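Local coordinates for Fe-regulated protein B (Neisseria meningitidis, PDB 4AIP), which imports iron across the outer membrane as a TonB-dependent transporter, and may, like relatives, act in siderophore uptake, at residues B[107-112]-B[149-154]; B[301-306]-B[338-343]; B[321-326]-B[366-371]; B[612-617]-B[665-670]. All coordinates share one frame; numbering follows the deposited sequence.

Contact 1 lies in the plug, near the centre of the chain; contacts 2, 3 and 4 all lie in the beta-barrel around it. Contacts 2 and 3 share strand 325-339, which pairs with strand 302-318 in contact 2 and with strand 355-371 in contact 3; their centres are 47 Å apart, on opposite sides of the chain's centre, and their segments alternate along the sequence. Contact 4 comes last, joining the end of strand 600-615 to a later loop. Its centre is 20 Å from that of contact 1, and the two touch where Met112 of the plug packs on Phe613, so the plug meets the barrel directly there.

Contact 1: residues B[107-112]-B[149-154]; sequences LTLRGM and VQKGAG
Leu109 has its CG trans to the backbone N (chi1 -177°), and Arg110 turns its CG trans to the carbonyl carbon (chi1 -60°) before running extended from CG to NE; both side chains thereby arrive at Lys151. The contact belongs to the plug domain of a TonB-dependent receptor. It joins the small antiparallel sheet of strands 95-97, 107-109 and 112-113 to strand 144-151 of the four-stranded mixed sheet. The short strand segments 107-109 and 149-151 pass 9.9 Å apart with their directions at 59°, so side chains bridge the two sheets. Arg110 and Gly111 are the middle residues of a type I' turn from Leu109 to Met112, closed by reciprocal backbone hydrogen bonds between these end residues.

One methyl of Leu109 does most of the apolar work: CD2 packs on Val149 CG2 at 3.7 Å. The same CD2 also meets Lys151 CG at 3.9 Å, the two side chains lying at about a right angle. Lys151 then bends at chi3 and carries its NZ off to Glu590, a salt bridge, and to Ser94. Arg110 NH1 has its own acidic partner in Glu538, while Phe555 makes a cation-pi contact with the guanidinium. With Arg110 NH2 and Lys151 NZ 5.6 Å apart, these two acids of the barrel strands probably offset the like charges, and they tie the plug to the barrel. Gly152 N lies oblique to the guanidinium, nearest NH1. Over the middle of one guanidinium face sits Lys151 CB, 3.4 Å from Arg110 CZ.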
# COMPACT_ATOMS: atom_id res chain seq x y z
N LEU B 107 20.25 16.14 15.24
CA LEU B 107 19.84 17.38 15.82
C LEU B 107 20.82 17.74 16.97
O LEU B 107 21.40 16.85 17.66
CB LEU B 107 18.41 17.23 16.34
CG LEU B 107 17.80 18.46 17.06
CD1 LEU B 107 16.30 18.52 16.90
CD2 LEU B 107 18.20 18.62 18.60
N THR B 108 21.06 19.03 17.14
CA THR B 108 21.85 19.53 18.28
C THR B 108 21.08 20.66 18.88
O THR B 108 20.42 21.41 18.16
CB THR B 108 23.24 20.02 17.90
OG1 THR B 108 23.08 21.08 16.97
CG2 THR B 108 24.01 18.91 17.28
N LEU B 109 21.16 20.74 20.21
CA LEU B 109 20.64 21.85 21.00
C LEU B 109 21.82 22.35 21.87
O LEU B 109 22.51 21.56 22.59
CB LEU B 109 19.46 21.39 21.84
CG LEU B 109 18.77 22.48 22.67
CD1 LEU B 109 18.25 23.62 21.83
CD2 LEU B 109 17.58 21.90 23.48
N ARG B 110 22.09 23.65 21.76
CA ARG B 110 23.29 24.33 22.35
C ARG B 110 24.44 23.44 22.06
O ARG B 110 25.19 23.08 22.97
CB ARG B 110 23.14 24.50 23.86
CG ARG B 110 21.98 25.31 24.33
CD ARG B 110 21.96 25.44 25.84
NE ARG B 110 21.07 26.54 26.28
CZ ARG B 110 20.58 26.65 27.52
NH1 ARG B 110 20.92 25.75 28.47
NH2 ARG B 110 19.77 27.66 27.80
N GLY B 111 24.52 22.93 20.84
CA GLY B 111 25.70 22.13 20.46
C GLY B 111 25.72 20.67 20.90
O GLY B 111 26.63 19.88 20.52
N MET B 112 24.72 20.29 21.70
CA MET B 112 24.63 18.95 22.23
C MET B 112 23.71 18.05 21.39
O MET B 112 22.55 18.46 21.08
CB MET B 112 24.11 18.99 23.65
CG MET B 112 25.01 19.60 24.76
SD MET B 112 26.67 18.90 24.86
CE MET B 112 26.28 17.18 25.22
N VAL B 149 10.47 23.68 23.70
CA VAL B 149 11.90 23.31 23.90
C VAL B 149 12.28 23.62 25.36
O VAL B 149 11.76 24.54 25.99
CB VAL B 149 12.84 24.01 22.85
CG1 VAL B 149 12.91 25.46 23.13
CG2 VAL B 149 14.22 23.42 22.81
N GLN B 150 13.12 22.77 25.90
CA GLN B 150 13.66 22.98 27.23
C GLN B 150 15.12 22.62 27.13
O GLN B 150 15.48 21.53 26.60
CB GLN B 150 12.86 22.21 28.33
CG GLN B 150 13.38 20.82 28.78
CD GLN B 150 14.66 20.80 29.71
OE1 GLN B 150 15.23 21.81 30.15
NE2 GLN B 150 15.11 19.58 29.97
N LYS B 151 15.97 23.53 27.60
CA LYS B 151 17.40 23.49 27.27
C LYS B 151 18.20 23.25 28.50
O LYS B 151 17.87 23.79 29.56
CB LYS B 151 17.82 24.80 26.62
CG LYS B 151 16.96 25.21 25.45
CD LYS B 151 17.51 26.48 24.75
CE LYS B 151 16.34 27.28 24.22
NZ LYS B 151 16.67 28.30 23.21
N GLY B 152 19.24 22.43 28.38
CA GLY B 152 20.10 22.11 29.56
C GLY B 152 19.36 21.20 30.56
O GLY B 152 18.31 20.56 30.22
N ALA B 153 19.88 21.14 31.79
CA ALA B 153 19.35 20.29 32.85
C ALA B 153 18.02 20.86 33.32
O ALA B 153 17.91 22.07 33.57
CB ALA B 153 20.34 20.17 33.98
N GLY B 154 17.01 20.01 33.41
CA GLY B 154 15.69 20.54 33.76
C GLY B 154 15.48 20.45 35.25
O GLY B 154 16.36 19.97 35.97

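Contact 2: residues B[301-306]-B[338-343]; sequences PAYRET and YSADDS
Backbone hydrogen bonds join Glu305 to Tyr338 in both directions: Glu305 N reaches Tyr338 O at 2.8 Å, and Tyr338 N meets Glu305 O along a nearly straight N-H line (174°). This antiparallel hydrogen-bonded pair is followed by the non-hydrogen-bonded pair of Arg304 with Ser339, where CA-H groups lean on carbonyl oxygens. Ala340 N to Tyr303 O, 3.0 Å, extends the pairing just beyond strand 325-339.

The polar side chains gather round Arg304. Its chain, bent at chi2 and chi3, swings NH2 across to Ser339 OG in a weak hydrogen bond, long at 3.5 Å, and to Asp342 OD1 in a salt bridge of 3.6 Å. Ser339 OG in turn gives its hydrogen to that OD1 (2.6 Å), coming from above the carboxylate plane. Arg337 is salt-bridged to Asp342 OD2, so this one carboxylate probably offsets two neighbouring arginines. Asp341 OD1 accepts from Ser343 N, an Asx turn that helps shape the chain leaving the strand.

Carbon contacts involve Glu305 CG, the two tyrosines and Ala340, whose CB lies 4.1 Å from Tyr303 CB. Glu305 and Tyr338 lie side by side, CG touching CD2 at 3.8 Å, while Tyr303 CE2 and Tyr338 CE2 meet edge to edge at 4.2 Å.

The two strands form a barrel hairpin, 302-318 with 325-339, flanked by strand 264-276, whose Arg276 (a glutamate-binding residue in another structure of this protein) lies beside Tyr303, and by strand 355-371. Tyr303 also packs on Pro354 of a second subunit, and Tyr338 on Ile278 of a third.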
# COMPACT_ATOMS: atom_id res chain seq x y z
N PRO B 301 23.05 0.35 -1.16
CA PRO B 301 21.67 0.79 -0.94
C PRO B 301 20.72 -0.36 -1.06
O PRO B 301 20.94 -1.23 -1.90
CB PRO B 301 21.44 1.75 -2.07
CG PRO B 301 22.74 2.32 -2.28
CD PRO B 301 23.65 1.14 -2.25
N ALA B 302 19.68 -0.36 -0.23
CA ALA B 302 18.68 -1.41 -0.21
C ALA B 302 17.40 -0.80 0.28
O ALA B 302 17.46 0.20 0.99
CB ALA B 302 19.14 -2.45 0.75
N TYR B 303 16.26 -1.36 -0.07
CA TYR B 303 15.00 -0.88 0.48
C TYR B 303 14.92 -0.98 2.04
O TYR B 303 15.31 -1.99 2.66
CB TYR B 303 13.85 -1.64 -0.15
CG TYR B 303 12.50 -1.18 0.38
CD1 TYR B 303 11.93 0.02 -0.04
CD2 TYR B 303 11.85 -1.93 1.37
CE1 TYR B 303 10.65 0.43 0.43
CE2 TYR B 303 10.60 -1.51 1.89
CZ TYR B 303 10.00 -0.34 1.40
OH TYR B 303 8.74 0.02 1.94
N ARG B 304 14.37 0.05 2.65
CA ARG B 304 14.35 0.17 4.07
C ARG B 304 13.09 0.84 4.55
O ARG B 304 12.61 1.79 3.90
CB ARG B 304 15.50 1.04 4.46
CG ARG B 304 16.01 0.73 5.82
CD ARG B 304 17.45 0.83 5.87
NE ARG B 304 17.97 -0.42 5.30
CZ ARG B 304 19.01 -0.48 4.50
NH1 ARG B 304 19.58 0.62 4.26
NH2 ARG B 304 19.48 -1.59 3.97
N GLU B 305 12.54 0.36 5.66
CA GLU B 305 11.50 1.13 6.37
C GLU B 305 11.98 1.36 7.78
O GLU B 305 12.51 0.43 8.44
CB GLU B 305 10.12 0.43 6.39
CG GLU B 305 9.84 -0.42 5.17
CD GLU B 305 8.41 -0.98 5.08
OE1 GLU B 305 7.94 -1.48 6.13
OE2 GLU B 305 7.83 -0.98 3.96
N THR B 306 11.80 2.59 8.25
CA THR B 306 12.15 2.89 9.60
C THR B 306 10.93 3.59 10.20
O THR B 306 10.34 4.48 9.58
CB THR B 306 13.59 3.60 9.76
OG1 THR B 306 13.46 5.00 9.80
CG2 THR B 306 14.57 3.28 8.61
N TYR B 338 13.38 -2.07 9.37
CA TYR B 338 13.21 -3.17 8.46
C TYR B 338 14.07 -2.94 7.19
O TYR B 338 14.02 -1.88 6.56
CB TYR B 338 11.73 -3.28 8.06
CG TYR B 338 11.54 -4.27 6.94
CD1 TYR B 338 11.48 -5.67 7.18
CD2 TYR B 338 11.47 -3.82 5.63
CE1 TYR B 338 11.33 -6.58 6.11
CE2 TYR B 338 11.31 -4.72 4.56
CZ TYR B 338 11.24 -6.08 4.80
OH TYR B 338 11.08 -6.95 3.73
N SER B 339 14.80 -3.96 6.80
CA SER B 339 15.54 -3.91 5.58
C SER B 339 15.18 -5.11 4.75
O SER B 339 15.06 -6.21 5.30
CB SER B 339 17.02 -3.94 5.91
OG SER B 339 17.75 -4.46 4.81
N ALA B 340 14.99 -4.90 3.44
CA ALA B 340 14.64 -6.01 2.52
C ALA B 340 15.81 -6.94 2.22
O ALA B 340 15.58 -8.08 1.86
CB ALA B 340 14.07 -5.49 1.20
N ASP B 341 17.03 -6.44 2.30
CA ASP B 341 18.19 -7.27 2.17
C ASP B 341 19.34 -6.66 2.93
O ASP B 341 19.74 -5.52 2.64
CB ASP B 341 18.59 -7.46 0.71
CG ASP B 341 19.79 -8.38 0.56
OD1 ASP B 341 20.04 -9.20 1.50
OD2 ASP B 341 20.47 -8.29 -0.50
N ASP B 342 19.89 -7.42 3.88
CA ASP B 342 21.01 -6.88 4.67
C ASP B 342 22.38 -7.50 4.38
O ASP B 342 23.27 -7.39 5.23
CB ASP B 342 20.68 -6.87 6.17
CG ASP B 342 20.13 -5.53 6.65
OD1 ASP B 342 20.12 -4.55 5.87
OD2 ASP B 342 19.70 -5.46 7.82
N SER B 343 22.52 -8.16 3.22
CA SER B 343 23.78 -8.77 2.77
C SER B 343 24.98 -7.81 2.72
O SER B 343 26.10 -8.19 3.06
CB SER B 343 23.66 -9.38 1.36
OG SER B 343 22.35 -9.80 1.10

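Contact 3: residues B[321-326]-B[366-371]; sequences GFVEKL and FNFDSR
Leu326 and Phe368 lie side by side and point the same way, with Leu326 CD1 resting over one face of the Phe368 ring. This CH-pi contact puts the methyl 3.9 Å from the ring centroid and 21° off the normal, displaced toward the rim. Leu326 carries CG trans to the backbone N (chi1 163°), which lays its branch along the neighbouring side chain. Val323 approaches from a different direction, its CG2 at the ring edge and 3.8 Å from Phe368 CB. Tyr380 of strand 376-390 meets the same aromatic ring with its plane almost parallel.

Glu324 and Arg371 form a second pair with a different geometry. Their carboxylate and guanidinium planes are only 11° apart, and Glu324 OE1 stands over a guanidinium face, 3.3 Å from Arg371 NE. No N-H points at the oxygen, so this salt bridge rests on charge alone. Lys325 runs alongside Asp369, pointing the same way; its CD touches Asp369 OD2 at 3.6 Å, while NZ leads away. The carboxylate of Asp369 is instead salt-bridged through OD1 to Lys379.

Backbone bonds fix these positions. Asp369 N donates to Lys325 O at 2.8 Å, and Asp369 O receives Glu324 N at 3.0 Å, together with a weak, longer bond from Lys325 N at 3.4 Å. Two consecutive residues, Glu324 and Lys325, thus face the single residue Asp369: a classic beta bulge, placed where strand 325-339 begins its antiparallel pairing with strand 355-371 in the TonB-dependent barrel.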
# COMPACT_ATOMS: atom_id res chain seq x y z
N GLY B 321 -10.04 17.10 44.79
CA GLY B 321 -10.15 17.24 46.23
C GLY B 321 -8.88 16.81 46.94
O GLY B 321 -8.32 17.57 47.73
N PHE B 322 -8.45 15.58 46.68
CA PHE B 322 -7.22 15.11 47.27
C PHE B 322 -6.00 15.70 46.57
O PHE B 322 -4.89 15.66 47.11
CB PHE B 322 -7.14 13.57 47.49
CG PHE B 322 -7.36 12.72 46.26
CD1 PHE B 322 -6.35 12.51 45.32
CD2 PHE B 322 -8.58 12.02 46.11
CE1 PHE B 322 -6.56 11.66 44.21
CE2 PHE B 322 -8.81 11.16 45.02
CZ PHE B 322 -7.80 10.97 44.06
N VAL B 323 -6.21 16.28 45.39
CA VAL B 323 -5.12 16.87 44.63
C VAL B 323 -5.78 17.84 43.68
O VAL B 323 -6.94 17.64 43.33
CB VAL B 323 -4.28 15.77 43.97
CG1 VAL B 323 -4.74 15.42 42.52
CG2 VAL B 323 -2.83 16.12 44.06
N GLU B 324 -5.09 18.90 43.30
CA GLU B 324 -5.73 19.89 42.42
C GLU B 324 -5.55 19.62 40.91
O GLU B 324 -6.31 20.14 40.09
CB GLU B 324 -5.43 21.35 42.84
CG GLU B 324 -4.06 21.86 42.49
CD GLU B 324 -4.07 23.33 42.15
OE1 GLU B 324 -4.77 24.11 42.84
OE2 GLU B 324 -3.36 23.71 41.19
N LYS B 325 -4.53 18.84 40.55
CA LYS B 325 -4.37 18.32 39.21
C LYS B 325 -3.50 17.09 39.21
O LYS B 325 -2.52 17.00 39.93
CB LYS B 325 -3.80 19.36 38.25
CG LYS B 325 -3.06 18.75 37.10
CD LYS B 325 -2.27 19.75 36.34
CE LYS B 325 -3.17 20.41 35.35
NZ LYS B 325 -2.36 20.72 34.17
N LEU B 326 -3.86 16.15 38.37
CA LEU B 326 -3.14 14.94 38.16
C LEU B 326 -3.00 14.72 36.66
O LEU B 326 -3.95 14.91 35.92
CB LEU B 326 -3.91 13.80 38.81
CG LEU B 326 -3.60 12.36 38.43
CD1 LEU B 326 -2.20 12.08 38.70
CD2 LEU B 326 -4.42 11.42 39.26
N PHE B 366 3.44 9.53 36.36
CA PHE B 366 2.37 10.13 37.12
C PHE B 366 2.80 11.42 37.75
O PHE B 366 3.86 11.51 38.35
CB PHE B 366 2.03 9.20 38.28
CG PHE B 366 1.18 8.06 37.88
CD1 PHE B 366 1.73 6.93 37.27
CD2 PHE B 366 -0.18 8.12 38.13
CE1 PHE B 366 0.88 5.84 36.90
CE2 PHE B 366 -1.04 7.07 37.76
CZ PHE B 366 -0.51 5.92 37.15
N ASN B 367 1.90 12.37 37.77
CA ASN B 367 2.29 13.68 38.16
C ASN B 367 1.16 14.34 38.87
O ASN B 367 0.07 14.41 38.31
CB ASN B 367 2.48 14.43 36.87
CG ASN B 367 3.37 15.52 37.04
OD1 ASN B 367 4.57 15.28 37.05
ND2 ASN B 367 2.84 16.74 37.27
N PHE B 368 1.40 14.84 40.08
CA PHE B 368 0.37 15.40 40.91
C PHE B 368 0.78 16.76 41.29
O PHE B 368 1.91 16.99 41.64
CB PHE B 368 0.19 14.61 42.25
CG PHE B 368 0.03 13.09 42.09
CD1 PHE B 368 1.13 12.29 41.77
CD2 PHE B 368 -1.21 12.47 42.28
CE1 PHE B 368 1.01 10.93 41.64
CE2 PHE B 368 -1.34 11.08 42.12
CZ PHE B 368 -0.22 10.31 41.83
N ASP B 369 -0.18 17.66 41.30
CA ASP B 369 0.03 19.00 41.81
C ASP B 369 -0.89 19.19 43.04
O ASP B 369 -2.09 19.04 42.96
CB ASP B 369 -0.32 20.07 40.74
CG ASP B 369 0.65 20.06 39.52
OD1 ASP B 369 1.67 19.33 39.51
OD2 ASP B 369 0.38 20.80 38.54
N SER B 370 -0.30 19.55 44.16
CA SER B 370 -1.03 19.82 45.37
C SER B 370 -0.74 21.19 45.83
O SER B 370 0.42 21.61 46.00
CB SER B 370 -0.59 18.91 46.50
OG SER B 370 -1.68 18.17 46.94
N ARG B 371 -1.81 21.88 46.13
CA ARG B 371 -1.72 23.22 46.59
C ARG B 371 -1.61 23.34 48.11
O ARG B 371 -2.61 23.19 48.80
CB ARG B 371 -3.00 23.85 46.20
CG ARG B 371 -3.13 25.19 46.76
CD ARG B 371 -3.64 25.92 45.64
NE ARG B 371 -2.63 25.94 44.57
CZ ARG B 371 -2.44 27.03 43.85
NH1 ARG B 371 -3.21 28.08 44.16
NH2 ARG B 371 -1.52 27.11 42.85

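Contact 4: residues B[612-617]-B[665-670]; sequences RFYDTH and ILAAGQ
The loop between barrel strands 649-662 and 681-694 folds back on the end of strand 600-615 and attaches to it by a single backbone bridge, Phe613 with Leu666. Two hydrogen bonds make that bridge: Phe613 N gives to Ile665 O at 2.8 Å, and Ala667 N gives to Phe613 O at 3.0 Å, arriving from above the carbonyl plane. From Leu666 to Gly669 the loop makes a type I turn.

Phe613 and Ile665 run side by side in the same direction. Ile665 holds CG1 between the backbone N and the carbonyl carbon (chi1 72°) and is extended beyond it, which brings CD1 over one face of the Phe613 ring; its CG1 lies 3.9 Å from Phe613 CD1. Leu666 adds CD2 against Phe613 CB at 3.8 Å. The Tyr614 ring comes obliquely to the methyl of Ala667, with CE1 3.4 Å from Ala667 CB.

A water knits the polar side together. It donates to Phe613 O at 2.9 Å and to Asp615 OD2 at 3.1 Å, and accepts from Ala668 N, so Phe613 O takes bonds from both Ala667 and the water. The other carboxylate oxygen, Asp615 OD1, takes the N-H of Leu622, and the guanidinium of Arg612 has Gln631 as a partner.

Strand 575-597 pairs with strand 600-615 and lends Ile584 to the side chain of Phe613, which Leu622 of the following loop also touches; from the same strand 575-597, Tyr583 stacks its ring on that of Tyr614.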
# COMPACT_ATOMS: atom_id res chain seq x y z
N ARG B 612 32.27 20.72 24.90
CA ARG B 612 33.59 20.11 25.04
C ARG B 612 33.62 18.82 25.86
O ARG B 612 33.08 18.75 26.98
CB ARG B 612 34.59 21.12 25.63
CG ARG B 612 35.03 22.22 24.64
CD ARG B 612 35.61 21.60 23.33
NE ARG B 612 36.02 22.67 22.42
CZ ARG B 612 35.24 23.24 21.52
NH1 ARG B 612 33.98 22.83 21.35
NH2 ARG B 612 35.70 24.23 20.79
N PHE B 613 34.31 17.83 25.29
CA PHE B 613 34.38 16.48 25.80
C PHE B 613 35.84 16.16 26.18
O PHE B 613 36.73 16.11 25.33
CB PHE B 613 33.82 15.51 24.74
CG PHE B 613 32.34 15.58 24.60
CD1 PHE B 613 31.72 16.74 24.12
CD2 PHE B 613 31.55 14.54 25.00
CE1 PHE B 613 30.34 16.84 24.03
CE2 PHE B 613 30.19 14.62 24.91
CZ PHE B 613 29.58 15.77 24.42
N TYR B 614 36.03 15.94 27.47
CA TYR B 614 37.32 15.79 28.09
C TYR B 614 37.54 14.35 28.45
O TYR B 614 36.85 13.83 29.31
CB TYR B 614 37.35 16.61 29.34
CG TYR B 614 37.37 18.07 29.04
CD1 TYR B 614 38.58 18.75 28.78
CD2 TYR B 614 36.19 18.80 29.01
CE1 TYR B 614 38.59 20.11 28.48
CE2 TYR B 614 36.19 20.17 28.70
CZ TYR B 614 37.38 20.80 28.43
OH TYR B 614 37.35 22.14 28.16
N ASP B 615 38.46 13.69 27.76
CA ASP B 615 38.80 12.29 27.97
C ASP B 615 39.60 12.14 29.23
O ASP B 615 40.52 12.95 29.49
CB ASP B 615 39.65 11.80 26.80
CG ASP B 615 38.83 11.20 25.69
OD1 ASP B 615 38.42 10.02 25.82
OD2 ASP B 615 38.59 11.92 24.71
N THR B 616 39.31 11.07 29.98
CA THR B 616 39.76 10.88 31.35
C THR B 616 40.34 9.48 31.53
O THR B 616 40.97 9.14 32.57
CB THR B 616 38.54 11.12 32.29
OG1 THR B 616 38.64 12.44 32.83
CG2 THR B 616 38.42 10.11 33.40
N HIS B 617 40.16 8.71 30.48
CA HIS B 617 40.40 7.28 30.44
C HIS B 617 41.59 7.01 29.52
O HIS B 617 41.73 7.64 28.47
CB HIS B 617 39.13 6.62 29.91
CG HIS B 617 39.15 5.15 29.99
ND1 HIS B 617 39.77 4.37 29.04
CD2 HIS B 617 38.65 4.30 30.92
CE1 HIS B 617 39.65 3.10 29.38
NE2 HIS B 617 38.98 3.03 30.51
N ILE B 665 34.55 18.72 19.08
CA ILE B 665 33.96 18.73 20.39
C ILE B 665 34.89 18.08 21.41
O ILE B 665 34.77 18.38 22.60
CB ILE B 665 32.51 18.15 20.44
CG1 ILE B 665 32.50 16.64 20.27
CG2 ILE B 665 31.68 18.84 19.42
CD1 ILE B 665 31.15 16.05 20.20
N LEU B 666 35.82 17.22 20.96
CA LEU B 666 36.79 16.58 21.87
C LEU B 666 37.98 17.51 22.16
O LEU B 666 38.78 17.82 21.26
CB LEU B 666 37.28 15.24 21.29
CG LEU B 666 36.31 14.11 20.87
CD1 LEU B 666 37.09 13.01 20.20
CD2 LEU B 666 35.49 13.53 22.02
N ALA B 667 38.10 17.97 23.41
CA ALA B 667 39.22 18.87 23.83
C ALA B 667 40.64 18.42 23.39
O ALA B 667 41.52 19.25 23.16
CB ALA B 667 39.19 19.05 25.31
N ALA B 668 40.83 17.11 23.30
CA ALA B 668 42.06 16.56 22.81
C ALA B 668 42.03 16.40 21.28
O ALA B 668 43.02 15.98 20.70
CB ALA B 668 42.36 15.22 23.54
N GLY B 669 40.93 16.75 20.61
CA GLY B 669 40.83 16.57 19.16
C GLY B 669 40.41 15.18 18.66
O GLY B 669 40.51 14.16 19.37
N GLN B 670 39.94 15.14 17.42
CA GLN B 670 39.39 13.93 16.81
C GLN B 670 40.30 13.36 15.70
O GLN B 670 41.10 14.08 15.10
CB GLN B 670 37.93 14.19 16.33
CG GLN B 670 37.79 15.30 15.30
CD GLN B 670 36.36 15.64 14.91
OE1 GLN B 670 35.62 16.31 15.65
NE2 GLN B 670 35.98 15.25 13.71
O HOH W 1 39.19 14.94 24.24